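Local coordinates for cellulose biosynthesis protein BcsG (Salmonella typhimurium LT2, PDB 5OLT) that is required for cellulose biosynthesis, this chain being its zinc-binding extramembrane domain of the alkaline phosphatase family, at residues A[247-252]-A[295-300]; A[46-51]-A[130-135]; A[75-80]-A[232-237]; A[35-40]-A[349-354]. One frame throughout, in Å; residues are numbered along the deposited sequence.

Interactions 1, 2 and 4 are buried and largely apolar, each built on phenylalanine, two rings in interaction 1 and one in interactions 2 and 4, whereas interaction 3 is partly exposed and includes a lysine with a water. Interaction 1 packs helix 234-255 onto a strand of the central mixed sheet; interaction 3 uses the beginning of that same helix, the centres of the two interactions being 22 Å apart, and its Y234 side chain lies about 10 Å from the zinc ion. Interaction 4 takes its ring from helix 27-42 and interaction 2 from the loop that follows it; their nearest atoms are about 6 Å apart. All three buried contacts have a CH-pi contact, from leucine, asparagine and valine in turn; interaction 1 adds an edge-to-face ring pair.

Interaction 1: residues A[247-252]-A[295-300]; sequences AFFTEL and GVKFFG
F299 lies with one ring face under the CD1 methyl of L252 and drives its outer edge into the face of F249. The methyl sits toward the rim of the ring, 3.7 Å from L252 CD1 to the F299 centroid, a CH-pi contact 16° off the ring normal. At the far end of the same ring, CZ of F299 stands 3.7 Å from CG of F249. The two rings form an edge-to-face pair, with centroids 5.4 Å apart and planes at 67°. F249 also receives the aliphatic part of K297, whose CD reaches 3.6 Å from F249 CD2; K297 is modelled in two conformers, so this flank is less certain. The extended lysine chain, bent at the last torsion, takes NZ away from the rings to the carbonyl O of H87.

The axes of the short segments of helix 234-255 and strand 291-299 approach to 9.9 Å and are inclined by 29°, the helix lying over the sheet as in an alpha/beta fold of the alkaline phosphatase family. V261 of the neighbouring strand touches F249, L252 and F299, continuing the apolar layer beneath the helix. The carbonyl O of F249 comes 3.3 Å from F299 CE2, obliquely to the ring. Between these two segments the contact therefore rests on apolar packing, the CH-pi contact and the edge-to-face pair, with the lysine's amino group bonded to a backbone carbonyl outside the contact.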
# COMPACT_ATOMS: atom_id res chain seq x y z
N ALA A 247 12.90 -12.48 -8.95
CA ALA A 247 13.58 -13.73 -8.63
C ALA A 247 12.84 -14.41 -7.49
O ALA A 247 12.61 -15.63 -7.54
CB ALA A 247 15.03 -13.47 -8.27
N PHE A 248 12.41 -13.65 -6.48
CA PHE A 248 11.66 -14.23 -5.42
C PHE A 248 10.30 -14.76 -5.86
O PHE A 248 9.88 -15.83 -5.40
CB PHE A 248 11.50 -13.25 -4.25
CG PHE A 248 10.89 -13.91 -3.07
CD1 PHE A 248 11.62 -14.96 -2.44
CD2 PHE A 248 9.64 -13.58 -2.62
CE1 PHE A 248 11.11 -15.63 -1.36
CE2 PHE A 248 9.10 -14.28 -1.50
CZ PHE A 248 9.84 -15.31 -0.91
N PHE A 249 9.61 -14.04 -6.75
CA PHE A 249 8.35 -14.55 -7.27
C PHE A 249 8.59 -15.92 -7.90
O PHE A 249 7.78 -16.84 -7.73
CB PHE A 249 7.75 -13.57 -8.27
CG PHE A 249 7.13 -12.34 -7.66
CD1 PHE A 249 7.23 -12.05 -6.28
CD2 PHE A 249 6.42 -11.46 -8.48
CE1 PHE A 249 6.63 -10.88 -5.75
CE2 PHE A 249 5.82 -10.32 -7.95
CZ PHE A 249 5.94 -10.02 -6.60
N THR A 250 9.68 -16.06 -8.65
CA THR A 250 10.03 -17.38 -9.25
C THR A 250 10.25 -18.47 -8.18
O THR A 250 9.74 -19.61 -8.33
CB THR A 250 11.23 -17.24 -10.20
OG1 THR A 250 10.87 -16.30 -11.22
CG2 THR A 250 11.58 -18.55 -10.85
N GLU A 251 10.97 -18.13 -7.12
CA GLU A 251 11.14 -19.03 -5.97
C GLU A 251 9.81 -19.41 -5.36
O GLU A 251 9.59 -20.59 -5.00
CB GLU A 251 12.07 -18.46 -4.89
CG GLU A 251 13.54 -18.41 -5.27
CD GLU A 251 14.03 -19.75 -5.79
OE1 GLU A 251 14.08 -20.72 -4.99
OE2 GLU A 251 14.34 -19.84 -7.01
N LEU A 252 8.90 -18.44 -5.27
CA LEU A 252 7.59 -18.71 -4.67
C LEU A 252 6.79 -19.64 -5.53
O LEU A 252 6.15 -20.58 -4.99
CB LEU A 252 6.76 -17.43 -4.45
CG LEU A 252 6.95 -16.65 -3.18
CD1 LEU A 252 5.86 -15.61 -3.19
CD2 LEU A 252 6.85 -17.50 -1.93
N GLY A 295 0.36 -3.62 -6.42
CA GLY A 295 0.03 -4.83 -7.17
C GLY A 295 -0.25 -5.99 -6.26
O GLY A 295 0.21 -6.03 -5.10
N VAL A 296 -0.96 -6.97 -6.79
CA VAL A 296 -1.27 -8.18 -6.03
C VAL A 296 -0.96 -9.36 -6.93
O VAL A 296 -1.27 -9.32 -8.13
CB VAL A 296 -2.77 -8.22 -5.63
CG1 VAL A 296 -3.10 -9.46 -4.80
CG2 VAL A 296 -3.15 -6.95 -4.84
N LYS A 297 -0.35 -10.37 -6.36
CA LYS A 297 -0.09 -11.63 -7.09
C LYS A 297 -0.44 -12.79 -6.18
O LYS A 297 -0.08 -12.80 -5.00
CB LYS A 297 1.39 -11.74 -7.48
CG LYS A 297 1.71 -12.87 -8.46
CD LYS A 297 3.13 -12.72 -9.02
CE LYS A 297 3.51 -13.94 -9.88
NZ LYS A 297 2.63 -14.16 -11.05
N PHE A 298 -1.14 -13.77 -6.73
CA PHE A 298 -1.44 -15.01 -5.99
C PHE A 298 -0.57 -16.16 -6.49
O PHE A 298 -0.36 -16.31 -7.72
CB PHE A 298 -2.91 -15.39 -6.16
CG PHE A 298 -3.88 -14.37 -5.60
CD1 PHE A 298 -4.30 -14.46 -4.26
CD2 PHE A 298 -4.39 -13.35 -6.41
CE1 PHE A 298 -5.22 -13.52 -3.76
CE2 PHE A 298 -5.28 -12.42 -5.91
CZ PHE A 298 -5.71 -12.52 -4.58
N PHE A 299 -0.04 -16.93 -5.56
CA PHE A 299 0.82 -18.07 -5.87
C PHE A 299 0.14 -19.31 -5.33
O PHE A 299 -0.57 -19.25 -4.30
CB PHE A 299 2.17 -17.93 -5.19
CG PHE A 299 2.98 -16.77 -5.71
CD1 PHE A 299 2.80 -15.48 -5.19
CD2 PHE A 299 3.90 -16.97 -6.71
CE1 PHE A 299 3.54 -14.42 -5.66
CE2 PHE A 299 4.63 -15.89 -7.20
CZ PHE A 299 4.46 -14.63 -6.66
N GLY A 300 0.32 -20.42 -6.04
CA GLY A 300 -0.15 -21.71 -5.58
C GLY A 300 -1.62 -21.96 -5.86
O GLY A 300 -2.20 -22.89 -5.26

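Interaction 2: residues A[46-51]-A[130-135]; sequences TTFPAQ and CYLFDN
F48 and N135 both place CG beside the backbone N, anti to the carbonyl carbon (chi1 -77° for F48), and this sets the phenylalanine ring across the asparagine CB. The meeting point is the first turn of helix 132-138, with Y131 at the N-cap position, in the alpha/beta fold of the alkaline phosphatase family; the loop after helix 27-42 delivers the ring. CB of N135 stands over the centre of one face, 3.8 Å from the F48 centroid and 13° off the normal, a CH-pi contact. L132 adds its CD1 methyl, 3.8 Å from F48 CZ, approaching obliquely.

Within the helix, N135 N donates to Y131 O at 3.0 Å, part of the first helical turn. S113 touches F48, L132 and N135 alike, and S322 and V326 of helix 318-328 also contact the ring. Just before the turn, C130 is joined by a disulfide to C114, tying the start of the helix to the segment that carries S113. The amide of N135 is turned 33° from the ring plane; its ND2 passes 3.5 Å from F48 CE1 and spends a hydrogen bond on the carbonyl O of E129.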
# COMPACT_ATOMS: atom_id res chain seq x y z
N THR A 46 -14.05 -2.60 5.96
CA THR A 46 -14.12 -3.96 5.46
C THR A 46 -14.71 -4.82 6.56
O THR A 46 -14.27 -4.80 7.69
CB THR A 46 -12.72 -4.47 5.16
OG1 THR A 46 -12.08 -3.51 4.34
CG2 THR A 46 -12.77 -5.81 4.47
N THR A 47 -15.70 -5.60 6.23
CA THR A 47 -16.16 -6.54 7.27
C THR A 47 -15.51 -7.91 7.09
O THR A 47 -15.68 -8.54 6.04
CB THR A 47 -17.68 -6.66 7.31
OG1 THR A 47 -18.20 -5.36 7.63
CG2 THR A 47 -18.12 -7.62 8.40
N PHE A 48 -14.71 -8.29 8.07
CA PHE A 48 -14.17 -9.66 8.17
C PHE A 48 -15.20 -10.62 8.75
O PHE A 48 -16.05 -10.21 9.55
CB PHE A 48 -12.87 -9.67 8.96
CG PHE A 48 -11.70 -9.17 8.16
CD1 PHE A 48 -11.49 -7.80 7.97
CD2 PHE A 48 -10.82 -10.09 7.57
CE1 PHE A 48 -10.43 -7.37 7.20
CE2 PHE A 48 -9.77 -9.65 6.78
CZ PHE A 48 -9.55 -8.28 6.61
N PRO A 49 -15.15 -11.90 8.35
CA PRO A 49 -16.06 -12.87 8.98
C PRO A 49 -15.74 -13.06 10.46
O PRO A 49 -14.60 -12.83 10.89
CB PRO A 49 -15.75 -14.17 8.24
CG PRO A 49 -14.37 -13.98 7.69
CD PRO A 49 -14.30 -12.52 7.32
N ALA A 50 -16.76 -13.49 11.22
CA ALA A 50 -16.63 -13.78 12.63
C ALA A 50 -15.60 -14.89 12.91
O ALA A 50 -14.81 -14.80 13.85
CB ALA A 50 -17.99 -14.13 13.22
N GLN A 51 -15.59 -15.92 12.08
CA GLN A 51 -14.58 -16.98 12.15
C GLN A 51 -14.47 -17.55 10.75
O GLN A 51 -15.35 -17.31 9.91
CB GLN A 51 -14.91 -18.08 13.21
CG GLN A 51 -16.12 -18.95 12.88
CD GLN A 51 -17.42 -18.17 12.81
OE1 GLN A 51 -17.81 -17.46 13.74
NE2 GLN A 51 -18.11 -18.28 11.67
N CYS A 130 -10.12 -1.73 12.49
CA CYS A 130 -9.42 -1.01 11.43
C CYS A 130 -8.06 -1.62 11.12
O CYS A 130 -7.53 -1.38 10.02
CB CYS A 130 -9.26 0.45 11.79
SG CYS A 130 -10.85 1.30 12.02
N TYR A 131 -7.51 -2.40 12.05
CA TYR A 131 -6.14 -2.89 11.92
C TYR A 131 -6.14 -4.19 11.16
O TYR A 131 -6.54 -5.22 11.68
CB TYR A 131 -5.47 -3.05 13.28
CG TYR A 131 -5.33 -1.75 14.05
CD1 TYR A 131 -6.41 -1.23 14.77
CD2 TYR A 131 -4.12 -1.05 14.06
CE1 TYR A 131 -6.29 -0.05 15.49
CE2 TYR A 131 -4.00 0.14 14.77
CZ TYR A 131 -5.08 0.60 15.51
OH TYR A 131 -5.01 1.79 16.22
N LEU A 132 -5.70 -4.12 9.90
CA LEU A 132 -5.76 -5.27 9.00
C LEU A 132 -5.13 -6.54 9.62
O LEU A 132 -5.73 -7.65 9.55
CB LEU A 132 -5.04 -4.91 7.69
CG LEU A 132 -4.86 -6.03 6.66
CD1 LEU A 132 -6.24 -6.51 6.17
CD2 LEU A 132 -3.97 -5.51 5.51
N PHE A 133 -3.94 -6.41 10.18
CA PHE A 133 -3.22 -7.55 10.73
C PHE A 133 -3.88 -8.08 12.00
O PHE A 133 -3.79 -9.28 12.28
CB PHE A 133 -1.72 -7.26 10.92
CG PHE A 133 -0.98 -7.20 9.61
CD1 PHE A 133 -0.98 -6.04 8.84
CD2 PHE A 133 -0.30 -8.32 9.15
CE1 PHE A 133 -0.31 -6.01 7.61
CE2 PHE A 133 0.39 -8.29 7.94
CZ PHE A 133 0.37 -7.15 7.16
N ASP A 134 -4.58 -7.21 12.74
CA ASP A 134 -5.34 -7.70 13.91
C ASP A 134 -6.55 -8.49 13.49
O ASP A 134 -6.88 -9.51 14.11
CB ASP A 134 -5.76 -6.54 14.78
CG ASP A 134 -4.62 -6.03 15.63
OD1 ASP A 134 -3.58 -6.73 15.77
OD2 ASP A 134 -4.78 -4.91 16.18
N ASN A 135 -7.22 -8.03 12.43
CA ASN A 135 -8.34 -8.76 11.86
C ASN A 135 -7.87 -10.15 11.44
O ASN A 135 -8.57 -11.14 11.67
CB ASN A 135 -8.94 -8.00 10.66
CG ASN A 135 -9.64 -6.71 11.08
OD1 ASN A 135 -10.21 -6.62 12.18
ND2 ASN A 135 -9.61 -5.71 10.22

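Interaction 3: residues A[75-80]-A[232-237]; sequences EAAGLM and ADYKIR
K235 and A77 bury the most surface here, and L79 follows. K235 CB lies 3.9 Å from A77 CB. The same K235 CB comes to 3.7 Å from A77 O. With chi1 of K235 at 70°, its CG falls between the backbone N and the carbonyl carbon, and the chain then bends back over A77 O. L79 adds its CD1 methyl, 4.0 Å from K235 O. Y234 meets A77 as well, presenting its ring edge, near the plane, to the alanine CB.

Two helix ends come together in this contact: helix 71-76 ends in a Schellman motif at G78, whose phi is positive, and helix 234-255 starts at D233, its N-cap, where OD2 accepts from K235 N at 3.1 Å. The OH of Y234 is bound to the carbonyl of S68, next to the zinc ligand C67; the Y234 side chain lies about 10 Å from the metal.

K235 and D233 are each modelled in two conformers; in one of them K235 NZ makes a weak salt bridge with D233 OD2 and binds a water at 2.7 Å that only weakly reaches A76 O. The join between segments is thus chiefly aliphatic, its polar edge linked only weakly through water.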
# COMPACT_ATOMS: atom_id res chain seq x y z
N GLU A 75 8.71 6.01 -14.10
CA GLU A 75 8.83 6.67 -15.40
C GLU A 75 10.18 7.38 -15.53
O GLU A 75 10.92 7.18 -16.52
CB GLU A 75 7.66 7.63 -15.61
CG GLU A 75 7.79 8.48 -16.87
CD GLU A 75 7.49 7.72 -18.16
OE1 GLU A 75 7.00 6.56 -18.09
OE2 GLU A 75 7.76 8.28 -19.25
N ALA A 76 10.53 8.20 -14.52
CA ALA A 76 11.78 8.99 -14.57
C ALA A 76 13.02 8.08 -14.59
O ALA A 76 14.05 8.42 -15.18
CB ALA A 76 11.83 9.95 -13.39
N ALA A 77 12.90 6.92 -13.96
CA ALA A 77 14.00 5.95 -13.92
C ALA A 77 14.05 5.08 -15.17
O ALA A 77 15.00 4.30 -15.31
CB ALA A 77 13.87 5.06 -12.69
N GLY A 78 13.05 5.18 -16.04
CA GLY A 78 13.04 4.35 -17.27
C GLY A 78 12.73 2.89 -17.01
O GLY A 78 13.23 2.01 -17.71
N LEU A 79 11.92 2.60 -16.00
CA LEU A 79 11.67 1.22 -15.60
C LEU A 79 10.23 0.74 -15.79
O LEU A 79 9.84 -0.27 -15.21
CB LEU A 79 12.15 1.01 -14.14
CG LEU A 79 13.68 1.12 -14.00
CD1 LEU A 79 14.01 1.03 -12.52
CD2 LEU A 79 14.35 -0.01 -14.75
N MET A 80 9.43 1.44 -16.61
CA MET A 80 8.05 1.03 -16.86
C MET A 80 7.94 -0.33 -17.56
O MET A 80 6.94 -1.02 -17.39
CB MET A 80 7.32 2.08 -17.68
CG MET A 80 7.12 3.37 -16.92
SD MET A 80 5.95 3.21 -15.56
CE MET A 80 4.41 3.12 -16.48
N ALA A 232 23.97 5.82 -4.34
CA ALA A 232 23.79 4.91 -5.48
C ALA A 232 22.71 5.44 -6.39
O ALA A 232 21.72 5.99 -5.91
CB ALA A 232 23.45 3.52 -4.99
N ASP A 233 22.88 5.30 -7.69
CA ASP A 233 21.86 5.80 -8.59
C ASP A 233 20.51 5.15 -8.28
O ASP A 233 20.42 3.93 -8.06
CB ASP A 233 22.24 5.55 -10.04
CG ASP A 233 21.47 6.42 -11.00
OD1 ASP A 233 21.89 7.57 -11.26
OD2 ASP A 233 20.43 5.95 -11.51
N TYR A 234 19.46 5.95 -8.29
CA TYR A 234 18.10 5.42 -8.05
C TYR A 234 17.74 4.31 -9.05
O TYR A 234 17.18 3.27 -8.63
CB TYR A 234 17.06 6.54 -8.11
CG TYR A 234 15.64 6.09 -7.77
CD1 TYR A 234 14.80 5.52 -8.73
CD2 TYR A 234 15.13 6.27 -6.49
CE1 TYR A 234 13.52 5.09 -8.41
CE2 TYR A 234 13.84 5.87 -6.16
CZ TYR A 234 13.04 5.30 -7.13
OH TYR A 234 11.76 4.89 -6.84
N LYS A 235 18.00 4.50 -10.34
CA LYS A 235 17.57 3.48 -11.28
C LYS A 235 18.35 2.16 -11.09
O LYS A 235 17.80 1.08 -11.33
CB LYS A 235 17.61 3.95 -12.73
CG LYS A 235 18.98 4.16 -13.32
CD LYS A 235 18.88 4.56 -14.81
CE LYS A 235 18.31 5.94 -15.06
NZ LYS A 235 18.88 7.03 -14.23
N ILE A 236 19.61 2.25 -10.63
CA ILE A 236 20.36 1.03 -10.31
C ILE A 236 19.74 0.30 -9.12
O ILE A 236 19.53 -0.92 -9.18
CB ILE A 236 21.84 1.38 -10.01
CG1 ILE A 236 22.54 1.89 -11.28
CG2 ILE A 236 22.60 0.19 -9.38
CD1 ILE A 236 22.77 0.84 -12.38
N ARG A 237 19.39 1.06 -8.08
CA ARG A 237 18.76 0.45 -6.91
C ARG A 237 17.40 -0.12 -7.23
O ARG A 237 17.01 -1.18 -6.70
CB ARG A 237 18.71 1.43 -5.76
CG ARG A 237 20.11 1.70 -5.17
CD ARG A 237 19.99 2.72 -4.07
NE ARG A 237 19.80 4.05 -4.63
CZ ARG A 237 19.10 5.03 -4.06
NH1 ARG A 237 18.35 4.78 -2.98
NH2 ARG A 237 19.07 6.23 -4.63
O HOH W 1 16.83 8.55 -13.25

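Interaction 4: residues A[35-40]-A[349-354]; sequences NTFYAA and PQTAPV
F37 presents one ring face to V354, whose CG2 methyl sits over the ring centre, 3.7 Å from the centroid and 9° off the normal, as a CH-pi contact. The two side chains approach from opposite directions, and CB of V354 joins in at 3.8 Å from F37 CZ. A second group meets the ring at CE1: the CB of A352 is 4.0 Å from F37 CE1, and CG2 of T351 lies at the ring edge, near its plane, 4.2 Å from that same carbon. With CG of F37 anti to the backbone N (chi1 169°), the ring reaches out from helix 27-42 to the segment 349-354.

That segment is kinked at P353, the centre of an inverse gamma turn in which V354 N donates to A352 O at 3.0 Å. The turn brings V354 back toward the ring just before strand 355-357, the first strand of the small antiparallel sheet that ends the chain, so the contact joins an N-terminal helix to the C-terminal part of the domain.

Farther out, W33 touches both A352 and V354, L34 also touches V354, and from strand 360-365 V361 and I363 pack on the valine. Polar ties fix the backbone around it: V354 O accepts from Q116 NE2, and Q350 O from R44 NH1. One helix residue on, Y38 OH is hydrogen-bonded to E356 OE2.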
# COMPACT_ATOMS: atom_id res chain seq x y z
N ASN A 35 -14.32 18.02 4.52
CA ASN A 35 -15.08 17.53 5.64
C ASN A 35 -16.08 16.44 5.25
O ASN A 35 -16.26 15.48 5.99
CB ASN A 35 -15.76 18.70 6.38
CG ASN A 35 -14.84 19.35 7.41
OD1 ASN A 35 -14.14 18.67 8.15
ND2 ASN A 35 -14.81 20.67 7.41
N THR A 36 -16.68 16.59 4.06
CA THR A 36 -17.61 15.58 3.51
C THR A 36 -16.87 14.26 3.25
O THR A 36 -17.38 13.19 3.58
CB THR A 36 -18.29 16.11 2.25
OG1 THR A 36 -19.01 17.29 2.62
CG2 THR A 36 -19.28 15.09 1.68
N PHE A 37 -15.65 14.37 2.70
CA PHE A 37 -14.81 13.20 2.50
C PHE A 37 -14.50 12.52 3.85
O PHE A 37 -14.68 11.31 3.99
CB PHE A 37 -13.53 13.63 1.76
CG PHE A 37 -12.43 12.58 1.72
CD1 PHE A 37 -12.42 11.59 0.74
CD2 PHE A 37 -11.39 12.60 2.64
CE1 PHE A 37 -11.40 10.63 0.68
CE2 PHE A 37 -10.38 11.64 2.62
CZ PHE A 37 -10.38 10.66 1.62
N TYR A 38 -14.09 13.28 4.87
CA TYR A 38 -13.77 12.67 6.15
C TYR A 38 -14.99 11.96 6.73
O TYR A 38 -14.86 10.88 7.28
CB TYR A 38 -13.30 13.71 7.16
CG TYR A 38 -11.92 14.30 6.93
CD1 TYR A 38 -10.86 13.54 6.38
CD2 TYR A 38 -11.66 15.64 7.29
CE1 TYR A 38 -9.58 14.13 6.22
CE2 TYR A 38 -10.41 16.21 7.12
CZ TYR A 38 -9.38 15.46 6.60
OH TYR A 38 -8.15 16.05 6.46
N ALA A 39 -16.17 12.60 6.62
CA ALA A 39 -17.40 12.00 7.17
C ALA A 39 -17.70 10.69 6.48
O ALA A 39 -18.00 9.71 7.14
CB ALA A 39 -18.56 12.97 7.04
N ALA A 40 -17.61 10.69 5.14
CA ALA A 40 -17.94 9.47 4.41
C ALA A 40 -16.94 8.37 4.74
O ALA A 40 -17.30 7.20 4.90
CB ALA A 40 -17.98 9.72 2.93
N PRO A 349 -13.65 -1.01 -3.39
CA PRO A 349 -13.88 0.38 -2.94
C PRO A 349 -12.98 1.38 -3.66
O PRO A 349 -11.78 1.15 -3.86
CB PRO A 349 -13.53 0.33 -1.46
CG PRO A 349 -12.75 -0.89 -1.27
CD PRO A 349 -13.13 -1.88 -2.34
N GLN A 350 -13.59 2.49 -4.06
CA GLN A 350 -12.84 3.62 -4.65
C GLN A 350 -12.66 4.65 -3.57
O GLN A 350 -13.50 4.76 -2.66
CB GLN A 350 -13.61 4.28 -5.81
CG GLN A 350 -13.89 3.26 -6.92
CD GLN A 350 -14.61 3.86 -8.09
OE1 GLN A 350 -14.31 4.96 -8.53
NE2 GLN A 350 -15.53 3.07 -8.67
N THR A 351 -11.56 5.39 -3.65
CA THR A 351 -11.24 6.40 -2.64
C THR A 351 -10.69 7.59 -3.38
O THR A 351 -9.81 7.45 -4.26
CB THR A 351 -10.17 5.86 -1.66
OG1 THR A 351 -10.64 4.63 -1.06
CG2 THR A 351 -9.90 6.89 -0.54
N ALA A 352 -11.20 8.77 -3.07
CA ALA A 352 -10.68 10.00 -3.69
C ALA A 352 -9.20 10.17 -3.29
O ALA A 352 -8.80 9.77 -2.17
CB ALA A 352 -11.51 11.22 -3.27
N PRO A 353 -8.40 10.76 -4.20
CA PRO A 353 -6.95 10.95 -3.91
C PRO A 353 -6.70 12.17 -3.04
O PRO A 353 -6.46 13.25 -3.51
CB PRO A 353 -6.34 11.11 -5.31
CG PRO A 353 -7.44 11.75 -6.08
CD PRO A 353 -8.70 11.04 -5.62
N VAL A 354 -6.84 11.95 -1.76
CA VAL A 354 -6.57 12.96 -0.75
C VAL A 354 -5.30 12.53 -0.04
O VAL A 354 -5.17 11.36 0.35
CB VAL A 354 -7.73 13.02 0.26
CG1 VAL A 354 -7.39 13.94 1.43
CG2 VAL A 354 -9.02 13.44 -0.46